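Local coordinates for major capsid protein (Paramecium bursaria Chlorella virus 1, PDB 5TIP) that self-assembles as trimers into the glycosylated icosahedral capsid of a large chlorella virus, about 190 nm across, at residues V70-T84 with W134-V148. Sequence-based numbering, arbitrary orientation.
Sequences VVEFVLTKGGNGGTT and WVNNELVGAQKRFYV. With FUC (alpha-L-fucopyranose), chain F; XYP (beta-D-xylopyranose), chain B; GLA (alpha-D-galactopyranose), chain C; GLA (alpha-D-galactopyranose), chain G.
Val71 and Val148 exchange both backbone hydrogen bonds, and from there strands 70-76 and 143-148 run antiparallel (156°) through the pairs Phe73–Phe146 and Leu75–Lys144; Lys77 N to Ala142 O and Gly141 N to Lys77 O carry the pairing past the strand ends, where a type II turn spans Leu139 to Ala142. On one face of the sheet, Leu75 CB meets the edge of the Phe146 ring, 3.5 Å from CE2. Phe146 CZ in turn lies against one face of Trp134, while Lys77 covers the opposite face, its CD 3.6 Å from the centroid of the five-membered ring in a CH-pi contact. Lys77 starts with CG wedged between its backbone N and carbonyl carbon (chi1 69°), then bends at chi3 and chi4, which lifts NZ off the indole face toward the loop carbonyls: 2.7 Å to Gly79 O and 3.2 Å to Glu138 O, both approached from above the carbonyl plane. On the other face, Val74 CG2 sits over the centre of the Arg145 guanidinium, 3.5 Å from CZ. Arg145 NH1 reaches Glu72 OE1 at 3.0 Å, a salt bridge whose hydrogen bond is weak because it is bent (131° at the hydrogen). Both charges have further partners on the second subunit, Arg328 for Glu72 and Glu400 for Arg145. Beyond the strands, Gly81 N donates to xylose O2 (2.9 Å). The chemistry thus divides: an apolar cluster of Leu75, Phe146 and Trp134, with the Lys77 ammonium bridging the two loops; a face whose Glu72–Arg145 pair is shared with the second subunit; and a loop end that holds glycan.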
loop_
_atom_site.group_PDB
_atom_site.type_symbol
_atom_site.label_atom_id
_atom_site.label_comp_id
_atom_site.label_asym_id
_atom_site.label_seq_id
_atom_site.Cartn_x
_atom_site.Cartn_y
_atom_site.Cartn_z
ATOM N N VAL A 70 21.430 -7.476 7.466
ATOM C CA VAL A 70 20.488 -7.598 8.572
ATOM C C VAL A 70 21.261 -7.906 9.848
ATOM O O VAL A 70 22.167 -8.747 9.849
ATOM C CB VAL A 70 19.427 -8.686 8.301
ATOM C CG1 VAL A 70 18.453 -8.787 9.464
ATOM C CG2 VAL A 70 18.685 -8.393 7.008
ATOM N N VAL A 71 20.901 -7.222 10.930
ATOM C CA VAL A 71 21.467 -7.465 12.251
ATOM C C VAL A 71 20.430 -8.221 13.070
ATOM O O VAL A 71 19.315 -7.728 13.282
ATOM C CB VAL A 71 21.866 -6.153 12.945
ATOM C CG1 VAL A 71 22.403 -6.433 14.343
ATOM C CG2 VAL A 71 22.891 -5.401 12.109
ATOM N N GLU A 72 20.788 -9.417 13.523
ATOM C CA GLU A 72 19.897 -10.239 14.330
ATOM C C GLU A 72 20.197 -10.032 15.808
ATOM O O GLU A 72 21.359 -10.080 16.225
ATOM C CB GLU A 72 20.033 -11.718 13.964
ATOM C CG GLU A 72 19.583 -12.046 12.547
ATOM C CD GLU A 72 19.517 -13.538 12.281
ATOM O OE1 GLU A 72 19.736 -14.322 13.228
ATOM O OE2 GLU A 72 19.253 -13.928 11.123
ATOM N N PHE A 73 19.148 -9.803 16.594
ATOM C CA PHE A 73 19.245 -9.731 18.042
ATOM C C PHE A 73 18.320 -10.764 18.671
ATOM O O PHE A 73 17.279 -11.116 18.109
ATOM C CB PHE A 73 18.878 -8.343 18.587
ATOM C CG PHE A 73 19.900 -7.282 18.304
ATOM C CD1 PHE A 73 21.181 -7.379 18.821
ATOM C CD2 PHE A 73 19.568 -6.162 17.558
ATOM C CE1 PHE A 73 22.119 -6.395 18.575
ATOM C CE2 PHE A 73 20.501 -5.174 17.309
ATOM C CZ PHE A 73 21.779 -5.290 17.818
ATOM N N VAL A 74 18.715 -11.249 19.844
ATOM C CA VAL A 74 17.874 -12.105 20.671
ATOM C C VAL A 74 17.737 -11.436 22.030
ATOM O O VAL A 74 18.727 -11.286 22.757
ATOM C CB VAL A 74 18.456 -13.519 20.808
ATOM C CG1 VAL A 74 17.576 -14.355 21.709
ATOM C CG2 VAL A 74 18.599 -14.169 19.441
ATOM N N LEU A 75 16.515 -11.033 22.370
ATOM C CA LEU A 75 16.245 -10.286 23.590
ATOM C C LEU A 75 15.180 -10.992 24.415
ATOM O O LEU A 75 14.327 -11.708 23.882
ATOM C CB LEU A 75 15.786 -8.856 23.281
ATOM C CG LEU A 75 16.704 -8.001 22.410
ATOM C CD1 LEU A 75 16.089 -6.633 22.163
ATOM C CD2 LEU A 75 18.057 -7.860 23.070
ATOM N N THR A 76 15.246 -10.783 25.727
ATOM C CA THR A 76 14.243 -11.264 26.670
ATOM C C THR A 76 13.633 -10.055 27.363
ATOM O O THR A 76 14.354 -9.259 27.973
ATOM C CB THR A 76 14.857 -12.223 27.692
ATOM O OG1 THR A 76 15.358 -13.385 27.019
ATOM C CG2 THR A 76 13.819 -12.649 28.717
ATOM N N LYS A 77 12.313 -9.913 27.267
ATOM C CA LYS A 77 11.650 -8.739 27.815
ATOM C C LYS A 77 11.432 -8.899 29.314
ATOM O O LYS A 77 11.192 -10.003 29.810
ATOM C CB LYS A 77 10.314 -8.493 27.107
ATOM C CG LYS A 77 9.234 -9.530 27.382
ATOM C CD LYS A 77 8.167 -9.528 26.293
ATOM C CE LYS A 77 7.590 -8.140 26.063
ATOM N NZ LYS A 77 6.841 -7.626 27.241
ATOM N N GLY A 78 11.540 -7.784 30.037
ATOM C CA GLY A 78 11.375 -7.767 31.476
ATOM C C GLY A 78 10.095 -7.144 31.973
ATOM O O GLY A 78 9.958 -6.935 33.190
ATOM N N GLY A 79 9.145 -6.828 31.092
ATOM C CA GLY A 79 7.862 -6.293 31.493
ATOM C C GLY A 79 6.732 -6.995 30.760
ATOM O O GLY A 79 6.957 -7.882 29.934
ATOM N N ASN A 80 5.511 -6.570 31.079
ATOM C CA ASN A 80 4.330 -7.188 30.489
ATOM C C ASN A 80 3.923 -6.490 29.197
ATOM O O ASN A 80 4.773 -5.950 28.482
ATOM C CB ASN A 80 3.175 -7.187 31.491
ATOM C CG ASN A 80 3.410 -8.145 32.644
ATOM O OD1 ASN A 80 3.916 -9.251 32.453
ATOM N ND2 ASN A 80 3.048 -7.721 33.849
ATOM N N GLY A 81 2.630 -6.497 28.890
ATOM C CA GLY A 81 2.175 -5.953 27.623
ATOM C C GLY A 81 2.330 -4.443 27.570
ATOM O O GLY A 81 2.022 -3.728 28.524
ATOM N N GLY A 82 2.826 -3.959 26.434
ATOM C CA GLY A 82 2.946 -2.532 26.218
ATOM C C GLY A 82 4.065 -1.857 26.974
ATOM O O GLY A 82 3.988 -0.653 27.228
ATOM N N THR A 83 5.110 -2.594 27.346
ATOM C CA THR A 83 6.221 -2.029 28.099
ATOM C C THR A 83 7.484 -1.874 27.263
ATOM O O THR A 83 8.527 -1.491 27.801
ATOM C CB THR A 83 6.513 -2.885 29.333
ATOM O OG1 THR A 83 6.791 -4.231 28.928
ATOM C CG2 THR A 83 5.322 -2.877 30.279
ATOM N N THR A 84 7.419 -2.157 25.965
ATOM C CA THR A 84 8.546 -1.961 25.066
ATOM C C THR A 84 8.093 -1.145 23.864
ATOM O O THR A 84 6.918 -1.167 23.486
ATOM C CB THR A 84 9.143 -3.293 24.587
ATOM O OG1 THR A 84 8.127 -4.071 23.943
ATOM C CG2 THR A 84 9.712 -4.079 25.759
ATOM N N TRP A 134 8.003 -6.639 20.326
ATOM C CA TRP A 134 6.940 -7.568 20.688
ATOM C C TRP A 134 5.594 -6.925 20.375
ATOM O O TRP A 134 5.310 -5.817 20.840
ATOM C CB TRP A 134 7.012 -7.939 22.171
ATOM C CG TRP A 134 8.119 -8.886 22.526
ATOM C CD1 TRP A 134 8.089 -10.247 22.441
ATOM C CD2 TRP A 134 9.411 -8.545 23.044
ATOM N NE1 TRP A 134 9.284 -10.774 22.864
ATOM C CE2 TRP A 134 10.113 -9.751 23.240
ATOM C CE3 TRP A 134 10.044 -7.339 23.356
ATOM C CZ2 TRP A 134 11.415 -9.784 23.732
ATOM C CZ3 TRP A 134 11.337 -7.375 23.845
ATOM C CH2 TRP A 134 12.008 -8.589 24.028
ATOM N N VAL A 135 4.768 -7.618 19.592
ATOM C CA VAL A 135 3.521 -7.031 19.112
ATOM C C VAL A 135 2.337 -7.948 19.395
ATOM O O VAL A 135 1.241 -7.737 18.864
ATOM C CB VAL A 135 3.604 -6.722 17.605
ATOM C CG1 VAL A 135 4.681 -5.692 17.328
ATOM C CG2 VAL A 135 3.863 -7.996 16.817
ATOM N N ASN A 136 2.542 -8.969 20.226
ATOM C CA ASN A 136 1.502 -9.948 20.516
ATOM C C ASN A 136 1.230 -10.076 22.014
ATOM O O ASN A 136 0.884 -11.156 22.497
ATOM C CB ASN A 136 1.856 -11.303 19.906
ATOM C CG ASN A 136 1.888 -11.262 18.390
ATOM O OD1 ASN A 136 2.955 -11.212 17.780
ATOM N ND2 ASN A 136 0.712 -11.264 17.775
ATOM N N ASN A 137 1.397 -8.978 22.755
ATOM C CA ASN A 137 1.039 -8.909 24.174
ATOM C C ASN A 137 1.839 -9.904 25.013
ATOM O O ASN A 137 1.318 -10.510 25.952
ATOM C CB ASN A 137 -0.464 -9.126 24.370
ATOM C CG ASN A 137 -1.303 -8.252 23.459
ATOM O OD1 ASN A 137 -0.904 -7.145 23.101
ATOM N ND2 ASN A 137 -2.472 -8.752 23.075
ATOM N N GLU A 138 3.113 -10.077 24.675
ATOM C CA GLU A 138 3.947 -11.028 25.395
ATOM C C GLU A 138 4.214 -10.546 26.821
ATOM O O GLU A 138 4.172 -9.350 27.123
ATOM C CB GLU A 138 5.268 -11.254 24.658
ATOM C CG GLU A 138 5.138 -12.026 23.349
ATOM C CD GLU A 138 4.837 -11.133 22.159
ATOM O OE1 GLU A 138 4.364 -9.996 22.364
ATOM O OE2 GLU A 138 5.077 -11.569 21.014
ATOM N N LEU A 139 4.498 -11.501 27.701
ATOM C CA LEU A 139 4.672 -11.238 29.121
ATOM C C LEU A 139 6.151 -11.283 29.497
ATOM O O LEU A 139 7.033 -11.456 28.654
ATOM C CB LEU A 139 3.866 -12.236 29.953
ATOM C CG LEU A 139 2.367 -12.307 29.657
ATOM C CD1 LEU A 139 1.735 -13.475 30.394
ATOM C CD2 LEU A 139 1.692 -11.000 30.038
ATOM N N VAL A 140 6.415 -11.118 30.798
ATOM C CA VAL A 140 7.782 -11.145 31.301
ATOM C C VAL A 140 8.442 -12.464 30.931
ATOM O O VAL A 140 7.820 -13.533 30.989
ATOM C CB VAL A 140 7.796 -10.929 32.824
ATOM C CG1 VAL A 140 9.225 -10.882 33.348
ATOM C CG2 VAL A 140 7.050 -9.658 33.190
ATOM N N GLY A 141 9.707 -12.392 30.527
ATOM C CA GLY A 141 10.476 -13.574 30.212
ATOM C C GLY A 141 10.316 -14.098 28.802
ATOM O O GLY A 141 10.925 -15.122 28.469
ATOM N N ALA A 142 9.529 -13.410 27.984
ATOM C CA ALA A 142 9.338 -13.818 26.603
ATOM C C ALA A 142 10.622 -13.548 25.831
ATOM O O ALA A 142 11.173 -12.454 25.901
ATOM C CB ALA A 142 8.177 -13.062 25.983
ATOM N N GLN A 143 11.102 -14.551 25.107
ATOM C CA GLN A 143 12.319 -14.410 24.322
ATOM C C GLN A 143 11.958 -14.400 22.852
ATOM O O GLN A 143 11.126 -15.181 22.406
ATOM C CB GLN A 143 13.299 -15.545 24.610
ATOM C CG GLN A 143 14.733 -15.224 24.234
ATOM C CD GLN A 143 15.638 -16.435 24.288
ATOM O OE1 GLN A 143 15.198 -17.560 24.071
ATOM N NE2 GLN A 143 16.910 -16.210 24.581
ATOM N N LYS A 144 12.597 -13.519 22.095
ATOM C CA LYS A 144 12.300 -13.408 20.680
ATOM C C LYS A 144 13.506 -12.950 19.875
ATOM O O LYS A 144 14.323 -12.177 20.354
ATOM C CB LYS A 144 11.138 -12.430 20.483
ATOM C CG LYS A 144 10.797 -12.114 19.038
ATOM C CD LYS A 144 9.610 -11.166 18.950
ATOM C CE LYS A 144 9.224 -10.893 17.506
ATOM N NZ LYS A 144 8.004 -10.050 17.380
ATOM N N ARG A 145 13.620 -13.458 18.658
ATOM C CA ARG A 145 14.698 -13.057 17.766
ATOM C C ARG A 145 14.243 -11.875 16.923
ATOM O O ARG A 145 13.153 -11.900 16.344
ATOM C CB ARG A 145 15.127 -14.214 16.865
ATOM C CG ARG A 145 16.241 -13.851 15.895
ATOM C CD ARG A 145 16.772 -15.078 15.178
ATOM N NE ARG A 145 17.242 -16.082 16.124
ATOM C CZ ARG A 145 18.501 -16.192 16.531
ATOM N NH1 ARG A 145 19.422 -15.357 16.072
ATOM N NH2 ARG A 145 18.839 -17.137 17.397
ATOM N N PHE A 146 15.081 -10.849 16.852
ATOM C CA PHE A 146 14.763 -9.629 16.131
ATOM C C PHE A 146 15.691 -9.472 14.935
ATOM O O PHE A 146 16.816 -9.976 14.926
ATOM C CB PHE A 146 14.880 -8.403 17.037
ATOM C CG PHE A 146 13.951 -8.424 18.216
ATOM C CD1 PHE A 146 12.636 -8.010 18.083
ATOM C CD2 PHE A 146 14.393 -8.840 19.460
ATOM C CE1 PHE A 146 11.776 -8.022 19.165
ATOM C CE2 PHE A 146 13.537 -8.852 20.547
ATOM C CZ PHE A 146 12.226 -8.441 20.398
ATOM N N TYR A 147 15.204 -8.756 13.925
ATOM C CA TYR A 147 15.942 -8.530 12.686
ATOM C C TYR A 147 15.893 -7.042 12.372
ATOM O O TYR A 147 14.830 -6.510 12.038
ATOM C CB TYR A 147 15.350 -9.340 11.534
ATOM C CG TYR A 147 15.221 -10.823 11.799
ATOM C CD1 TYR A 147 14.083 -11.345 12.397
ATOM C CD2 TYR A 147 16.225 -11.704 11.424
ATOM C CE1 TYR A 147 13.956 -12.701 12.630
ATOM C CE2 TYR A 147 16.106 -13.061 11.649
ATOM C CZ TYR A 147 14.971 -13.553 12.252
ATOM O OH TYR A 147 14.851 -14.904 12.479
ATOM N N VAL A 148 17.036 -6.372 12.474
ATOM C CA VAL A 148 17.133 -4.942 12.194
ATOM C C VAL A 148 17.782 -4.783 10.822
ATOM O O VAL A 148 18.988 -5.046 10.686
ATOM C CB VAL A 148 17.932 -4.206 13.277
ATOM C CG1 VAL A 148 17.908 -2.709 13.021
ATOM C CG2 VAL A 148 17.372 -4.525 14.655
HETATM C C1 FUC F . -1.345 -2.913 27.292
HETATM C C2 FUC F . -1.725 -2.898 28.764
HETATM C C3 FUC F . -2.980 -3.741 28.951
HETATM C C4 FUC F . -2.713 -5.155 28.447
HETATM C C5 FUC F . -2.235 -5.086 27.001
HETATM C C6 FUC F . -1.919 -6.474 26.459
HETATM O O2 FUC F . -1.955 -1.554 29.196
HETATM O O3 FUC F . -3.384 -3.755 30.323
HETATM O O4 FUC F . -1.725 -5.769 29.283
HETATM O O5 FUC F . -1.072 -4.263 26.925
HETATM C C1 XYP B . -2.150 -7.016 29.784
HETATM C C2 XYP B . -0.907 -7.476 30.535
HETATM C C3 XYP B . -1.240 -8.664 31.428
HETATM C C4 XYP B . -2.447 -8.347 32.303
HETATM C C5 XYP B . -3.596 -7.806 31.460
HETATM O O2 XYP B . 0.113 -7.846 29.601
HETATM O O3 XYP B . -0.114 -8.973 32.256
HETATM O O4 XYP B . -2.867 -9.531 32.991
HETATM O O5 XYP B . -3.146 -6.660 30.739
HETATM C C1 GLA C . -1.428 -1.191 30.479
HETATM C C2 GLA C . -2.016 0.206 30.645
HETATM C C3 GLA C . -1.310 1.198 29.733
HETATM C C4 GLA C . 0.198 1.115 29.929
HETATM C C5 GLA C . 0.679 -0.326 29.808
HETATM C C6 GLA C . 2.173 -0.416 30.090
HETATM O O2 GLA C . -3.413 0.182 30.331
HETATM O O3 GLA C . -1.760 2.523 30.026
HETATM O O4 GLA C . 0.544 1.628 31.220
HETATM O O5 GLA C . -0.025 -1.156 30.729
HETATM O O6 GLA C . 2.862 0.587 29.337
HETATM C C1 GLA G . 6.571 -17.758 34.641
HETATM C C2 GLA G . 5.422 -16.932 34.090
HETATM C C3 GLA G . 5.547 -16.885 32.573
HETATM C C4 GLA G . 6.886 -16.264 32.222
HETATM C C5 GLA G . 8.019 -17.075 32.838
HETATM C C6 GLA G . 9.382 -16.454 32.550
HETATM O O2 GLA G . 4.202 -17.569 34.477
HETATM O O3 GLA G . 4.503 -16.110 31.979
HETATM O O4 GLA G . 6.915 -14.935 32.749
HETATM O O5 GLA G . 7.823 -17.179 34.252
HETATM O O6 GLA G . 10.427 -17.365 32.911
HETATM O O HOH W 1 17.819 -16.361 11.697
HETATM O O HOH W 2 17.889 -13.727 26.046
HETATM O O HOH W 3 5.219 -3.199 22.291
#